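Side-chain contact in thioredoxin family protein (Streptococcus pneumoniae, PDB 2YP6), which is a surface-exposed lipoprotein of the thioredoxin fold that probably reduces disulfides or oxidised protein thiols and supports resistance to extracellular oxidative stress: residues F121-W124 with F125-G129. Residues are numbered along the deposited sequence; the frame is centred on the assembly and turned at random.
Sequences FPQW and FQEQG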
loop_
_atom_site.group_PDB
_atom_site.type_symbol
_atom_site.label_atom_id
_atom_site.label_comp_id
_atom_site.label_asym_id
_atom_site.label_seq_id
_atom_site.Cartn_x
_atom_site.Cartn_y
_atom_site.Cartn_z
ATOM N N PHE A 121 12.305 -11.837 0.343
ATOM C CA PHE A 121 11.092 -11.248 -0.219
ATOM C C PHE A 121 11.216 -10.820 -1.687
ATOM O O PHE A 121 10.352 -11.156 -2.502
ATOM C CB PHE A 121 10.560 -10.089 0.620
ATOM C CG PHE A 121 9.291 -9.515 0.070
ATOM C CD1 PHE A 121 8.069 -10.094 0.363
ATOM C CD2 PHE A 121 9.328 -8.442 -0.799
ATOM C CE1 PHE A 121 6.908 -9.608 -0.189
ATOM C CE2 PHE A 121 8.174 -7.952 -1.354
ATOM C CZ PHE A 121 6.961 -8.533 -1.040
ATOM N N PRO A 122 12.266 -10.071 -2.025
ATOM C CA PRO A 122 12.332 -9.590 -3.408
ATOM C C PRO A 122 12.448 -10.712 -4.428
ATOM O O PRO A 122 11.862 -10.594 -5.506
ATOM C CB PRO A 122 13.548 -8.653 -3.421
ATOM C CG PRO A 122 14.238 -8.824 -2.122
ATOM C CD PRO A 122 13.341 -9.528 -1.175
ATOM N N GLN A 123 13.142 -11.791 -4.079
ATOM C CA GLN A 123 13.264 -12.943 -4.952
ATOM C C GLN A 123 11.884 -13.555 -5.191
ATOM O O GLN A 123 11.482 -13.811 -6.336
ATOM C CB GLN A 123 14.230 -13.982 -4.341
ATOM C CG GLN A 123 14.118 -15.376 -4.981
ATOM C CD GLN A 123 15.091 -16.413 -4.391
ATOM O OE1 GLN A 123 15.599 -16.258 -3.275
ATOM N NE2 GLN A 123 15.344 -17.477 -5.149
ATOM N N TRP A 124 11.146 -13.768 -4.110
ATOM C CA TRP A 124 9.790 -14.295 -4.204
ATOM C C TRP A 124 8.879 -13.376 -5.057
ATOM O O TRP A 124 8.126 -13.846 -5.905
ATOM C CB TRP A 124 9.199 -14.445 -2.794
ATOM C CG TRP A 124 7.771 -14.852 -2.818
ATOM C CD1 TRP A 124 7.290 -16.121 -2.944
ATOM C CD2 TRP A 124 6.620 -13.994 -2.739
ATOM N NE1 TRP A 124 5.918 -16.105 -2.936
ATOM C CE2 TRP A 124 5.482 -14.817 -2.820
ATOM C CE3 TRP A 124 6.442 -12.615 -2.604
ATOM C CZ2 TRP A 124 4.188 -14.308 -2.784
ATOM C CZ3 TRP A 124 5.161 -12.120 -2.551
ATOM C CH2 TRP A 124 4.051 -12.965 -2.636
ATOM N N PHE A 125 8.965 -12.074 -4.819
ATOM C CA PHE A 125 8.118 -11.090 -5.493
ATOM C C PHE A 125 8.319 -11.191 -7.002
ATOM O O PHE A 125 7.364 -11.262 -7.780
ATOM C CB PHE A 125 8.505 -9.701 -4.980
ATOM C CG PHE A 125 7.604 -8.585 -5.426
ATOM C CD1 PHE A 125 6.405 -8.350 -4.797
ATOM C CD2 PHE A 125 7.994 -7.750 -6.444
ATOM C CE1 PHE A 125 5.600 -7.306 -5.198
ATOM C CE2 PHE A 125 7.201 -6.717 -6.841
ATOM C CZ PHE A 125 6.010 -6.488 -6.212
ATOM N N GLN A 126 9.580 -11.228 -7.401
ATOM C CA GLN A 126 9.935 -11.298 -8.816
ATOM C C GLN A 126 9.492 -12.605 -9.453
ATOM O O GLN A 126 9.089 -12.620 -10.611
ATOM C CB GLN A 126 11.438 -11.087 -8.986
ATOM C CG GLN A 126 11.952 -11.482 -10.352
ATOM C CD GLN A 126 13.193 -10.703 -10.767
ATOM O OE1 GLN A 126 13.772 -9.956 -9.967
ATOM N NE2 GLN A 126 13.601 -10.864 -12.030
ATOM N N GLU A 127 9.554 -13.694 -8.698
ATOM C CA GLU A 127 9.191 -15.027 -9.199
ATOM C C GLU A 127 7.694 -15.131 -9.472
ATOM O O GLU A 127 7.268 -15.955 -10.270
ATOM C CB GLU A 127 9.539 -16.103 -8.177
ATOM C CG GLU A 127 10.975 -16.563 -8.136
ATOM C CD GLU A 127 11.266 -17.396 -6.891
ATOM O OE1 GLU A 127 10.327 -18.024 -6.348
ATOM O OE2 GLU A 127 12.432 -17.407 -6.444
ATOM N N GLN A 128 6.897 -14.336 -8.765
ATOM C CA GLN A 128 5.454 -14.308 -8.997
ATOM C C GLN A 128 5.109 -13.533 -10.263
ATOM O O GLN A 128 3.961 -13.523 -10.683
ATOM C CB GLN A 128 4.715 -13.667 -7.807
ATOM C CG GLN A 128 5.045 -14.253 -6.427
ATOM C CD GLN A 128 5.067 -15.766 -6.398
ATOM O OE1 GLN A 128 4.077 -16.420 -6.711
ATOM N NE2 GLN A 128 6.216 -16.336 -6.021
ATOM N N GLY A 129 6.097 -12.870 -10.861
ATOM C CA GLY A 129 5.852 -11.980 -11.992
ATOM C C GLY A 129 5.408 -10.581 -11.580
ATOM O O GLY A 129 4.950 -9.788 -12.408
#
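The carbonyl oxygen of Trp124 is gripped twice by one residue, Gln128, at the C-terminal end of helix 120-127, the helix of a beta-alpha-beta unit in this thioredoxin fold. The backbone N of Gln128 donates a hydrogen bond to Trp124 O (3.2 Å). Gln128 NE2 donates a second to Trp124 O (3.1 Å), from the opposite face of the carbonyl plane. The glutamine can double back in this way because its chain turns back about the CB-CG bond (chi2 -45°). That bend also lays its amide over one face of the Trp124 indole, the two planes only 19° apart, and sets Gln128 CG 3.8 Å from the centroid of the Trp124 six-membered ring in a CH-pi contact. The bond to Trp124 O thus helps to fix the rotation of the amide above the indole, which also meets Lys116 in a cation-pi contact. Just beyond, Gly129 takes a positive phi and closes the helix in a Schellman motif. On another side of the helix, Phe121 and Phe125 both pack on Val135 of strand 135-137 and on Met57. Their rings meet obliquely, planes at 33°, with Phe121 CZ 3.8 Å from Phe125 CD1.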